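Local coordinates for protein paenibacillus xanthan lyase (Paenibacillus, PDB 6F2P) that cleaves the polysaccharide xanthan as a lyase of polysaccharide lyase family 8 and carries several bound calcium ions, at residues Val672-Lys677 and Gly702-Asp707; Ile691-Pro696 and Phe733-Asn738; Asn398-Lys403 and Ser582-Ala587; Ile285-Leu290 and Ala587-Ser592. All blocks are in the same frame, centred on the assembly; numbering follows the deposited sequence.

Contact 1 of 4, residues Val672-Lys677 and Gly702-Asp707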
loop_
_atom_site.group_PDB
_atom_site.type_symbol
_atom_site.label_atom_id
_atom_site.label_comp_id
_atom_site.label_asym_id
_atom_site.label_seq_id
_atom_site.Cartn_x
_atom_site.Cartn_y
_atom_site.Cartn_z
ATOM N N VAL A 672 -4.970 -22.358 -3.147
ATOM C CA VAL A 672 -5.599 -21.082 -3.443
ATOM C C VAL A 672 -5.677 -20.769 -4.931
ATOM O O VAL A 672 -4.715 -20.949 -5.684
ATOM C CB VAL A 672 -4.885 -19.927 -2.710
ATOM C CG1 VAL A 672 -5.655 -18.624 -2.887
ATOM C CG2 VAL A 672 -4.726 -20.253 -1.236
ATOM N N THR A 673 -6.843 -20.298 -5.346
ATOM C CA THR A 673 -7.035 -19.819 -6.698
ATOM C C THR A 673 -7.448 -18.356 -6.624
ATOM O O THR A 673 -8.290 -17.990 -5.799
ATOM C CB THR A 673 -8.122 -20.631 -7.443
ATOM O OG1 THR A 673 -7.700 -21.999 -7.586
ATOM C CG2 THR A 673 -8.380 -20.042 -8.818
ATOM N N SER A 674 -6.832 -17.522 -7.462
ATOM C CA SER A 674 -7.230 -16.124 -7.602
ATOM C C SER A 674 -7.417 -15.787 -9.067
ATOM O O SER A 674 -6.670 -16.264 -9.923
ATOM C CB SER A 674 -6.190 -15.182 -6.992
ATOM O OG SER A 674 -6.507 -13.825 -7.278
ATOM N N ASN A 675 -8.415 -14.960 -9.354
ATOM C CA ASN A 675 -8.673 -14.544 -10.726
ATOM C C ASN A 675 -8.127 -13.147 -11.000
ATOM O O ASN A 675 -8.352 -12.592 -12.068
ATOM C CB ASN A 675 -10.172 -14.592 -11.035
ATOM C CG ASN A 675 -10.946 -13.467 -10.364
ATOM O OD1 ASN A 675 -10.550 -12.968 -9.313
ATOM N ND2 ASN A 675 -12.056 -13.067 -10.971
ATOM N N ARG A 676 -7.421 -12.578 -10.028
ATOM C CA ARG A 676 -6.876 -11.227 -10.160
ATOM C C ARG A 676 -5.507 -11.118 -9.500
ATOM O O ARG A 676 -5.183 -11.901 -8.608
ATOM C CB ARG A 676 -7.819 -10.205 -9.518
ATOM C CG ARG A 676 -9.148 -10.003 -10.249
ATOM C CD ARG A 676 -8.961 -9.324 -11.604
ATOM N NE ARG A 676 -10.233 -9.113 -12.293
ATOM C CZ ARG A 676 -10.842 -10.017 -13.064
ATOM N NH1 ARG A 676 -10.308 -11.219 -13.256
ATOM N NH2 ARG A 676 -11.999 -9.717 -13.647
ATOM N N LYS A 677 -4.706 -10.153 -9.939
ATOM C CA LYS A 677 -3.500 -9.789 -9.204
ATOM C C LYS A 677 -3.875 -9.605 -7.739
ATOM O O LYS A 677 -4.873 -8.955 -7.430
ATOM C CB LYS A 677 -2.898 -8.488 -9.746
ATOM C CG LYS A 677 -2.483 -8.556 -11.200
ATOM C CD LYS A 677 -2.183 -7.171 -11.760
ATOM C CE LYS A 677 -1.837 -7.243 -13.239
ATOM N NZ LYS A 677 -1.250 -5.971 -13.718
ATOM N N GLY A 702 -13.058 -3.353 -9.125
ATOM C CA GLY A 702 -14.079 -4.381 -9.079
ATOM C C GLY A 702 -13.832 -5.364 -7.955
ATOM O O GLY A 702 -13.655 -4.969 -6.800
ATOM N N THR A 703 -13.799 -6.647 -8.296
ATOM C CA THR A 703 -13.692 -7.697 -7.296
ATOM C C THR A 703 -12.460 -8.575 -7.479
ATOM O O THR A 703 -11.796 -8.551 -8.522
ATOM C CB THR A 703 -14.938 -8.625 -7.310
ATOM O OG1 THR A 703 -15.158 -9.114 -8.637
ATOM C CG2 THR A 703 -16.187 -7.886 -6.863
ATOM N N ILE A 704 -12.174 -9.358 -6.447
ATOM C CA ILE A 704 -11.241 -10.459 -6.560
ATOM C C ILE A 704 -11.922 -11.714 -6.047
ATOM O O ILE A 704 -12.325 -11.777 -4.887
ATOM C CB ILE A 704 -9.982 -10.237 -5.721
ATOM C CG1 ILE A 704 -9.184 -9.033 -6.238
ATOM C CG2 ILE A 704 -9.128 -11.505 -5.722
ATOM C CD1 ILE A 704 -8.021 -8.623 -5.321
ATOM N N TYR A 705 -12.058 -12.713 -6.910
ATOM C CA TYR A 705 -12.602 -14.000 -6.506
ATOM C C TYR A 705 -11.481 -14.912 -6.023
ATOM O O TYR A 705 -10.435 -15.032 -6.664
ATOM C CB TYR A 705 -13.329 -14.655 -7.672
ATOM C CG TYR A 705 -14.740 -14.161 -7.905
ATOM C CD1 TYR A 705 -15.001 -12.815 -8.126
ATOM C CD2 TYR A 705 -15.809 -15.049 -7.943
ATOM C CE1 TYR A 705 -16.290 -12.366 -8.354
ATOM C CE2 TYR A 705 -17.098 -14.606 -8.171
ATOM C CZ TYR A 705 -17.332 -13.268 -8.375
ATOM O OH TYR A 705 -18.611 -12.821 -8.598
ATOM N N ILE A 706 -11.707 -15.551 -4.885
ATOM C CA ILE A 706 -10.743 -16.472 -4.316
ATOM C C ILE A 706 -11.405 -17.829 -4.037
ATOM O O ILE A 706 -12.494 -17.897 -3.452
ATOM C CB ILE A 706 -10.172 -15.907 -3.001
ATOM C CG1 ILE A 706 -9.438 -14.575 -3.247
ATOM C CG2 ILE A 706 -9.279 -16.931 -2.305
ATOM C CD1 ILE A 706 -8.071 -14.694 -3.881
ATOM N N ASP A 707 -10.760 -18.906 -4.472
ATOM C CA ASP A 707 -11.176 -20.243 -4.067
ATOM C C ASP A 707 -10.114 -20.821 -3.153
ATOM O O ASP A 707 -8.918 -20.604 -3.363
ATOM C CB ASP A 707 -11.366 -21.158 -5.277
ATOM C CG ASP A 707 -12.564 -20.763 -6.135
ATOM O OD1 ASP A 707 -13.459 -20.058 -5.624
ATOM O OD2 ASP A 707 -12.614 -21.165 -7.322
HETATM O O HOH W 1 -8.046 -23.268 -5.122
HETATM O O HOH W 2 -13.375 -10.610 -10.339
HETATM O O HOH W 3 -11.505 -7.132 -11.038
#
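Thr673 and Asp707 form an antiparallel hydrogen-bonded pair in one sheet of the beta-sandwich domain. Thr673 N gives a nearly straight bond to Asp707 O at 2.9 Å, and Asp707 N returns one to Thr673 O. The next pair, Ser674 with Ile706, is non-hydrogen-bonded. Its side chains lie on the buried face, where packing is close. Ile706 CD1 sits 3.7 Å from Ser674 CB, and its other branch, CG2, meets Val672 CG1. Phe661 of the opposing sheet covers Val672 and Ser674. Further along, Arg676 lays its CB against Ile704 CG1 at 3.7 Å.

Beyond Ser674 the pairing weakens: Asn675 N makes only a weak bond to Tyr705 O, and the side chain takes over. Asn675 CG stands between its own backbone N and carbonyl carbon (chi1 73°), which turns the amide over the partner strand. OD1 accepts from Tyr705 N at 2.8 Å, with the donor above the carbonyl plane. A valine in its place would probably leave Tyr705 N without this acceptor and the water at ND2 without its donor.

The side carrying Thr673, Asn675 and Tyr705 is looser and wetter. One water links Asn675 ND2 to Thr703 OG1, which also bonds Ser872. A second joins Arg676 NE to Thr703 O. Thr673 OG1 binds a third water and Thr668. Arg676 NH1 turns back to Asn675 O at 2.7 Å, close to the guanidinium plane.

Contact 2 of 4, residues Ile691-Pro696 and Phe733-Asn738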
loop_
_atom_site.group_PDB
_atom_site.type_symbol
_atom_site.label_atom_id
_atom_site.label_comp_id
_atom_site.label_asym_id
_atom_site.label_seq_id
_atom_site.Cartn_x
_atom_site.Cartn_y
_atom_site.Cartn_z
ATOM N N ILE A 691 -8.023 -16.415 5.770
ATOM C CA ILE A 691 -7.411 -15.898 4.555
ATOM C C ILE A 691 -7.359 -14.370 4.547
ATOM O O ILE A 691 -8.341 -13.699 4.870
ATOM C CB ILE A 691 -8.160 -16.378 3.311
ATOM C CG1 ILE A 691 -8.175 -17.902 3.260
ATOM C CG2 ILE A 691 -7.517 -15.808 2.049
ATOM C CD1 ILE A 691 -9.560 -18.494 3.285
ATOM N N SER A 692 -6.205 -13.823 4.190
ATOM C CA SER A 692 -6.055 -12.379 4.063
ATOM C C SER A 692 -5.778 -12.019 2.609
ATOM O O SER A 692 -4.907 -12.617 1.972
ATOM C CB SER A 692 -4.922 -11.877 4.949
ATOM O OG SER A 692 -4.849 -10.461 4.938
ATOM N N VAL A 693 -6.529 -11.058 2.078
ATOM C CA VAL A 693 -6.395 -10.665 0.675
ATOM C C VAL A 693 -6.221 -9.161 0.511
ATOM O O VAL A 693 -6.854 -8.382 1.224
ATOM C CB VAL A 693 -7.639 -11.073 -0.128
ATOM C CG1 VAL A 693 -7.400 -10.879 -1.626
ATOM C CG2 VAL A 693 -8.002 -12.501 0.174
ATOM N N SER A 694 -5.377 -8.747 -0.429
ATOM C CA SER A 694 -5.271 -7.331 -0.767
ATOM C C SER A 694 -5.015 -7.176 -2.251
ATOM O O SER A 694 -4.522 -8.093 -2.896
ATOM C CB SER A 694 -4.142 -6.666 0.015
ATOM O OG SER A 694 -2.885 -7.021 -0.530
ATOM N N ASP A 695 -5.353 -6.010 -2.786
ATOM C CA ASP A 695 -5.033 -5.652 -4.162
ATOM C C ASP A 695 -3.847 -4.682 -4.162
ATOM O O ASP A 695 -4.012 -3.476 -3.954
ATOM C CB ASP A 695 -6.241 -4.994 -4.816
ATOM C CG ASP A 695 -5.891 -4.284 -6.101
ATOM O OD1 ASP A 695 -5.062 -4.823 -6.865
ATOM O OD2 ASP A 695 -6.436 -3.180 -6.338
ATOM N N PRO A 696 -2.637 -5.207 -4.382
ATOM C CA PRO A 696 -1.446 -4.362 -4.264
ATOM C C PRO A 696 -1.374 -3.343 -5.379
ATOM O O PRO A 696 -0.634 -2.376 -5.230
ATOM C CB PRO A 696 -0.289 -5.355 -4.401
ATOM C CG PRO A 696 -0.884 -6.690 -4.149
ATOM C CD PRO A 696 -2.295 -6.615 -4.634
ATOM N N PHE A 733 -15.092 -17.418 -1.937
ATOM C CA PHE A 733 -15.562 -16.074 -1.617
ATOM C C PHE A 733 -15.072 -15.049 -2.618
ATOM O O PHE A 733 -14.296 -15.381 -3.511
ATOM C CB PHE A 733 -15.174 -15.668 -0.192
ATOM C CG PHE A 733 -13.692 -15.540 0.038
ATOM C CD1 PHE A 733 -12.915 -16.660 0.303
ATOM C CD2 PHE A 733 -13.082 -14.291 0.033
ATOM C CE1 PHE A 733 -11.544 -16.538 0.535
ATOM C CE2 PHE A 733 -11.710 -14.161 0.262
ATOM C CZ PHE A 733 -10.943 -15.284 0.510
ATOM N N LYS A 734 -15.546 -13.812 -2.481
ATOM C CA LYS A 734 -15.055 -12.705 -3.300
ATOM C C LYS A 734 -14.842 -11.484 -2.423
ATOM O O LYS A 734 -15.444 -11.374 -1.361
ATOM C CB LYS A 734 -16.016 -12.375 -4.447
ATOM C CG LYS A 734 -17.373 -11.867 -3.997
ATOM C CD LYS A 734 -18.355 -11.714 -5.156
ATOM C CE LYS A 734 -19.707 -11.246 -4.639
ATOM N NZ LYS A 734 -20.733 -11.128 -5.706
ATOM N N VAL A 735 -13.976 -10.581 -2.874
ATOM C CA VAL A 735 -13.679 -9.343 -2.168
ATOM C C VAL A 735 -13.968 -8.174 -3.092
ATOM O O VAL A 735 -13.539 -8.185 -4.246
ATOM C CB VAL A 735 -12.188 -9.244 -1.825
ATOM C CG1 VAL A 735 -11.935 -8.070 -0.885
ATOM C CG2 VAL A 735 -11.681 -10.548 -1.224
ATOM N N ASN A 736 -14.696 -7.174 -2.602
ATOM C CA ASN A 736 -14.865 -5.935 -3.351
ATOM C C ASN A 736 -13.745 -4.975 -2.966
ATOM O O ASN A 736 -13.758 -4.394 -1.880
ATOM C CB ASN A 736 -16.225 -5.310 -3.062
ATOM C CG ASN A 736 -16.543 -4.145 -3.987
ATOM O OD1 ASN A 736 -15.645 -3.481 -4.517
ATOM N ND2 ASN A 736 -17.833 -3.883 -4.175
ATOM N N VAL A 737 -12.773 -4.801 -3.853
ATOM C CA VAL A 737 -11.569 -4.060 -3.495
ATOM C C VAL A 737 -11.554 -2.644 -4.039
ATOM O O VAL A 737 -10.500 -2.028 -4.098
ATOM C CB VAL A 737 -10.289 -4.783 -3.981
ATOM C CG1 VAL A 737 -10.084 -6.079 -3.212
ATOM C CG2 VAL A 737 -10.364 -5.055 -5.481
ATOM N N ASN A 738 -12.705 -2.127 -4.455
ATOM C CA ASN A 738 -12.751 -0.762 -4.971
ATOM C C ASN A 738 -12.339 0.217 -3.882
ATOM O O ASN A 738 -12.769 0.088 -2.731
ATOM C CB ASN A 738 -14.141 -0.402 -5.494
ATOM C CG ASN A 738 -14.194 1.000 -6.084
ATOM O OD1 ASN A 738 -13.327 1.393 -6.867
ATOM N ND2 ASN A 738 -15.205 1.765 -5.697
HETATM O O HOH W 4 -7.940 -1.362 -5.130
#
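Phe733 meets Ile691 and Val693 with the far edge of its ring. Ile691 CG2 lies 3.8 Å from Phe733 CZ, and Ile691 CD1 is 3.9 Å from Phe733 CE1. Val693 CG2 comes to the same edge, 4.1 Å from Phe733 CZ. Ile691 CG2 and Val693 CG2 both lie near the ring plane. Next along the strands, Val693 CB faces Val735 CG2 at 4.2 Å, and Asp695 CB meets Val737 CB at 4.1 Å. No direct hydrogen bond crosses; the contact is buried and mainly apolar, with a water between Asp695 OD2 and Val737 O at one end. With an alanine for Phe733, a gap is likely to open beside Ile691 and Val693, whose methyls would lose the ring edge.

Chi1 of 65° sets Phe733 CG between the backbone N and the carbonyl carbon and sends the ring across to the other strand. Asp695 is fixed from outside: OD1 bonds Thr697 and OD2 takes Asn700 N.

The axes of the strand segments approach to 8.9 Å and differ by 37° in direction, as in facing layers of a beta-sandwich. Strand 688-694 lies between 678-684 and 744-750. Strand 731-736 lies between 703-708 and 722-726 in the opposing sheet.

Contact 3 of 4, residues Asn398-Lys403 and Ser582-Ala587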
loop_
_atom_site.group_PDB
_atom_site.type_symbol
_atom_site.label_atom_id
_atom_site.label_comp_id
_atom_site.label_asym_id
_atom_site.label_seq_id
_atom_site.Cartn_x
_atom_site.Cartn_y
_atom_site.Cartn_z
ATOM N N ASN A 398 18.739 19.355 -5.126
ATOM C CA ASN A 398 19.776 20.222 -4.564
ATOM C C ASN A 398 21.051 19.492 -4.215
ATOM O O ASN A 398 21.665 19.798 -3.194
ATOM C CB ASN A 398 19.287 20.939 -3.301
ATOM C CG ASN A 398 17.885 21.474 -3.443
ATOM O OD1 ASN A 398 17.517 22.022 -4.488
ATOM N ND2 ASN A 398 17.078 21.301 -2.394
ATOM N N ALA A 399 21.434 18.526 -5.049
ATOM C CA ALA A 399 22.702 17.816 -4.894
ATOM C C ALA A 399 22.741 17.043 -3.597
ATOM O O ALA A 399 23.809 16.874 -2.995
ATOM C CB ALA A 399 23.881 18.784 -4.961
ATOM N N GLU A 400 21.568 16.587 -3.167
ATOM C CA GLU A 400 21.457 15.708 -2.010
ATOM C C GLU A 400 21.052 14.305 -2.451
ATOM O O GLU A 400 20.353 14.139 -3.462
ATOM C CB GLU A 400 20.444 16.253 -1.006
ATOM C CG GLU A 400 20.812 17.600 -0.421
ATOM C CD GLU A 400 20.042 17.910 0.850
ATOM O OE1 GLU A 400 18.910 18.434 0.756
ATOM O OE2 GLU A 400 20.572 17.622 1.947
ATOM N N ASN A 401 21.500 13.306 -1.692
ATOM C CA ASN A 401 21.170 11.910 -1.971
ATOM C C ASN A 401 21.564 11.521 -3.397
ATOM O O ASN A 401 20.782 10.906 -4.125
ATOM C CB ASN A 401 19.676 11.663 -1.730
ATOM C CG ASN A 401 19.347 10.198 -1.544
ATOM O OD1 ASN A 401 20.208 9.402 -1.168
ATOM N ND2 ASN A 401 18.095 9.830 -1.805
ATOM N N ASN A 402 22.780 11.891 -3.791
ATOM C CA ASN A 402 23.206 11.750 -5.178
ATOM C C ASN A 402 23.404 10.308 -5.598
ATOM O O ASN A 402 23.224 9.980 -6.767
ATOM C CB ASN A 402 24.483 12.543 -5.450
ATOM C CG ASN A 402 24.334 14.013 -5.137
ATOM O OD1 ASN A 402 23.262 14.593 -5.294
ATOM N ND2 ASN A 402 25.417 14.630 -4.693
ATOM N N LYS A 403 23.770 9.450 -4.646
ATOM C CA LYS A 403 23.996 8.033 -4.934
ATOM C C LYS A 403 22.830 7.128 -4.496
ATOM O O LYS A 403 23.015 5.942 -4.239
ATOM C CB LYS A 403 25.294 7.566 -4.276
ATOM C CG LYS A 403 26.553 8.166 -4.875
ATOM C CD LYS A 403 27.643 8.290 -3.830
ATOM C CE LYS A 403 28.516 7.060 -3.743
ATOM N NZ LYS A 403 29.589 7.202 -2.707
ATOM N N SER A 582 30.174 12.721 -1.937
ATOM C CA SER A 582 29.620 11.940 -3.034
ATOM C C SER A 582 28.100 11.823 -2.916
ATOM O O SER A 582 27.388 11.809 -3.922
ATOM C CB SER A 582 30.238 10.546 -3.046
ATOM O OG SER A 582 31.643 10.621 -3.179
ATOM N N LEU A 583 27.600 11.748 -1.687
ATOM C CA LEU A 583 26.162 11.608 -1.490
ATOM C C LEU A 583 25.485 12.962 -1.413
ATOM O O LEU A 583 24.344 13.126 -1.874
ATOM C CB LEU A 583 25.848 10.811 -0.224
ATOM C CG LEU A 583 26.164 9.318 -0.234
ATOM C CD1 LEU A 583 27.644 9.063 0.081
ATOM C CD2 LEU A 583 25.261 8.597 0.753
ATOM N N ASN A 584 26.194 13.930 -0.833
ATOM C CA ASN A 584 25.621 15.246 -0.575
ATOM C C ASN A 584 26.645 16.347 -0.751
ATOM O O ASN A 584 27.598 16.440 0.017
ATOM C CB ASN A 584 25.043 15.307 0.844
ATOM C CG ASN A 584 24.026 16.404 1.000
ATOM O OD1 ASN A 584 24.176 17.484 0.435
ATOM N ND2 ASN A 584 22.977 16.137 1.754
ATOM N N SER A 585 26.445 17.186 -1.757
ATOM C CA SER A 585 27.386 18.265 -2.013
ATOM C C SER A 585 26.683 19.610 -1.965
ATOM O O SER A 585 27.169 20.594 -2.514
ATOM C CB SER A 585 28.098 18.069 -3.353
ATOM O OG SER A 585 27.176 17.947 -4.421
ATOM N N SER A 586 25.526 19.641 -1.309
ATOM C CA SER A 586 24.847 20.901 -1.032
ATOM C C SER A 586 25.715 21.726 -0.093
ATOM O O SER A 586 26.591 21.184 0.600
ATOM C CB SER A 586 23.476 20.663 -0.395
ATOM O OG SER A 586 23.607 20.272 0.964
ATOM N N ALA A 587 25.460 23.033 -0.071
ATOM C CA ALA A 587 26.269 23.976 0.702
ATOM C C ALA A 587 26.253 23.654 2.195
ATOM O O ALA A 587 27.274 23.756 2.878
ATOM C CB ALA A 587 25.796 25.398 0.456
HETATM O O HOH W 5 28.012 15.183 -4.778
HETATM O O HOH W 6 32.106 7.421 -4.197
#
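Glu400 and Asn584 are brought side by side by their first torsions. Glu400 CG stands beside its backbone N (chi1 -62°), and the chain runs on extended. Asn584 CG lies anti to its backbone N (chi1 -159°). Both side chains then point the same way. Asn584 ND2 gives a hydrogen bond to Glu400 OE2 at 2.8 Å, on the anti lone pair, with the oxygen near the amide plane. The carboxylate and amide planes are turned 57° apart.

The other end of the amide is held too. Asn584 OD1 accepts from Ser586 N at 3.1 Å, an Asx turn, and also from Ser586 OG at 2.9 Å. Two backbone bonds join the loops beside it. Ser585 N meets Ala399 O at 2.9 Å, almost in line with the carbonyl. Asn402 N bonds to Leu583 O at 2.8 Å. A water close to Asn402 ND2 and Ser585 OG lies at the outer margin.

Lys403 bends at chi3 and passes across Leu583 at about a right angle. Its CD rests 3.5 Å from Ser582 CB, and NZ binds a water.

Beyond these loops, Arg283 NE pairs with Glu400 OE1 and Arg287 NE with Glu400 OE2. With partners on both oxygens, the buried carboxylate is likely held in its rotation. The bond from the Asn584 amide joins the two super-sandwich loops, and the arginines tie them to the loop that carries both.

Contact 4 of 4, residues Ile285-Leu290 and Ala587-Ser592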
loop_
_atom_site.group_PDB
_atom_site.type_symbol
_atom_site.label_atom_id
_atom_site.label_comp_id
_atom_site.label_asym_id
_atom_site.label_seq_id
_atom_site.Cartn_x
_atom_site.Cartn_y
_atom_site.Cartn_z
ATOM N N ILE A 285 19.137 10.497 3.971
ATOM C CA ILE A 285 20.098 9.441 4.260
ATOM C C ILE A 285 21.479 9.909 3.848
ATOM O O ILE A 285 22.478 9.310 4.242
ATOM C CB ILE A 285 19.767 8.115 3.543
ATOM C CG1 ILE A 285 19.733 8.306 2.021
ATOM C CG2 ILE A 285 18.453 7.549 4.051
ATOM C CD1 ILE A 285 19.684 6.993 1.237
ATOM N N SER A 286 21.524 10.987 3.064
ATOM C CA SER A 286 22.787 11.556 2.596
ATOM C C SER A 286 23.349 12.657 3.488
ATOM O O SER A 286 24.279 13.340 3.092
ATOM C CB SER A 286 22.648 12.097 1.173
ATOM O OG SER A 286 21.829 13.251 1.144
ATOM N N ARG A 287 22.795 12.838 4.681
ATOM C CA ARG A 287 23.316 13.851 5.607
ATOM C C ARG A 287 24.177 13.210 6.686
ATOM O O ARG A 287 23.679 12.446 7.516
ATOM C CB ARG A 287 22.176 14.672 6.223
ATOM C CG ARG A 287 21.489 15.543 5.201
ATOM C CD ARG A 287 20.232 16.204 5.721
ATOM N NE ARG A 287 19.592 16.958 4.644
ATOM C CZ ARG A 287 18.335 17.395 4.664
ATOM N NH1 ARG A 287 17.563 17.164 5.718
ATOM N NH2 ARG A 287 17.851 18.063 3.624
ATOM N N HIS A 288 25.471 13.522 6.673
ATOM C CA HIS A 288 26.413 12.871 7.581
ATOM C C HIS A 288 26.101 13.140 9.041
ATOM O O HIS A 288 26.333 12.292 9.896
ATOM C CB HIS A 288 27.856 13.268 7.269
ATOM C CG HIS A 288 28.167 14.707 7.536
ATOM N ND1 HIS A 288 28.719 15.140 8.722
ATOM C CD2 HIS A 288 28.017 15.809 6.762
ATOM C CE1 HIS A 288 28.887 16.450 8.670
ATOM N NE2 HIS A 288 28.467 16.880 7.494
ATOM N N GLY A 289 25.571 14.324 9.323
ATOM C CA GLY A 289 25.263 14.700 10.690
ATOM C C GLY A 289 23.890 14.209 11.101
ATOM O O GLY A 289 23.433 14.458 12.217
ATOM N N LEU A 290 23.225 13.505 10.195
ATOM C CA LEU A 290 21.859 13.089 10.443
ATOM C C LEU A 290 21.644 11.638 10.043
ATOM O O LEU A 290 20.667 11.298 9.373
ATOM C CB LEU A 290 20.902 14.003 9.688
ATOM C CG LEU A 290 19.489 14.140 10.237
ATOM C CD1 LEU A 290 19.511 14.427 11.737
ATOM C CD2 LEU A 290 18.787 15.248 9.470
ATOM N N ALA A 587 25.460 23.033 -0.071
ATOM C CA ALA A 587 26.269 23.976 0.702
ATOM C C ALA A 587 26.253 23.654 2.195
ATOM O O ALA A 587 27.274 23.756 2.878
ATOM C CB ALA A 587 25.796 25.398 0.456
ATOM N N SER A 588 25.089 23.254 2.696
ATOM C CA SER A 588 24.935 22.978 4.115
ATOM C C SER A 588 25.618 21.690 4.533
ATOM O O SER A 588 26.062 21.566 5.667
ATOM C CB SER A 588 23.454 22.905 4.490
ATOM O OG SER A 588 22.796 24.119 4.189
ATOM N N TRP A 589 25.705 20.723 3.633
ATOM C CA TRP A 589 26.097 19.392 4.076
ATOM C C TRP A 589 27.379 18.846 3.470
ATOM O O TRP A 589 27.844 17.778 3.879
ATOM C CB TRP A 589 24.951 18.406 3.864
ATOM C CG TRP A 589 23.814 18.571 4.839
ATOM C CD1 TRP A 589 22.603 19.172 4.599
ATOM C CD2 TRP A 589 23.779 18.126 6.206
ATOM N NE1 TRP A 589 21.817 19.121 5.731
ATOM C CE2 TRP A 589 22.512 18.487 6.731
ATOM C CE3 TRP A 589 24.698 17.461 7.039
ATOM C CZ2 TRP A 589 22.135 18.204 8.050
ATOM C CZ3 TRP A 589 24.332 17.182 8.348
ATOM C CH2 TRP A 589 23.057 17.555 8.842
ATOM N N LYS A 590 27.944 19.568 2.505
ATOM C CA LYS A 590 29.183 19.140 1.870
ATOM C C LYS A 590 30.251 18.866 2.926
ATOM O O LYS A 590 30.487 19.697 3.805
ATOM C CB LYS A 590 29.667 20.198 0.884
ATOM C CG LYS A 590 30.745 19.718 -0.069
ATOM C CD LYS A 590 31.444 20.899 -0.740
ATOM C CE LYS A 590 31.901 21.918 0.300
ATOM N NZ LYS A 590 33.251 22.479 -0.007
ATOM N N ASP A 591 30.857 17.682 2.842
ATOM C CA ASP A 591 31.859 17.206 3.800
ATOM C C ASP A 591 32.757 16.197 3.100
ATOM O O ASP A 591 32.325 15.095 2.760
ATOM C CB ASP A 591 31.189 16.557 5.018
ATOM C CG ASP A 591 32.196 16.000 6.041
ATOM O OD1 ASP A 591 33.348 15.645 5.692
ATOM O OD2 ASP A 591 31.819 15.902 7.227
ATOM N N SER A 592 34.023 16.559 2.931
ATOM C CA SER A 592 34.925 15.779 2.095
ATOM C C SER A 592 35.856 14.862 2.866
ATOM O O SER A 592 36.654 14.150 2.255
ATOM C CB SER A 592 35.729 16.690 1.166
ATOM O OG SER A 592 34.876 17.349 0.242
HETATM O O HOH W 7 26.458 14.685 4.335
HETATM O O HOH W 8 28.587 19.437 6.330
#
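Arg287 and Trp589 mark the closest backbone approach, CA to CA 6.4 Å, between two loops without regular helix or strand. Leu290 N bonds back to Arg287 O and closes a turn in the first loop.

The Trp589 indole lies against the Arg287 chain. Arg287 is extended from CG to NE and crosses the ring system at about a right angle. Its CG sits over the five-membered ring, 3.5 Å from the centroid and 10° off the normal. The guanidinium and indole planes are nearly parallel, 8° apart. Arg287 NE reaches past the indole to a salt bridge with Glu400 OE2. The six-membered ring also meets the next turn: Trp589 CZ3 lies 3.3 Å from Gly289 N, and CH2 touches Leu290 CB.

His288 stands between two partners. Asp591 OD2 lies over the centre of one face, 3.3 Å above it. The edge of Trp589 points at the opposite face in an offset edge-to-face pair, centroids 5.4 Å apart. A water lies 2.8 Å from His288 NE2. Asp591 OD1 takes Thr593 N, which helps set the carboxylate. Another water bonds Ser286 O and His288 N.

One loop belongs to the alpha-helical domain and the other to the super-sandwich domain. The contact therefore joins the two domains that flank the substrate cleft in family 8 lyases, though nothing places it in the cleft itself.

Overall arrangement
The four contacts fall into two clusters. Contacts 3 and 4 have centres 8 Å apart and share Ala587, and contact 3 is nested inside the loop closed by contact 4. Both use the loop between strands 566-578 and 595-607. Contact 4 spans the alpha-helical and super-sandwich domains; contact 3 lies within the super-sandwich and reaches the first through the Glu400 to Arg287 salt bridge. Contacts 1 and 2 also have centres 8 Å apart. Their segments alternate along the chain. Contact 1 is made within one sheet, and contact 2 crosses to the facing one. Contacts 3 and 4 close before contacts 1 and 2 open, with centres 42 to 48 Å apart. One cluster lies at a domain boundary, the other within a single beta-sandwich.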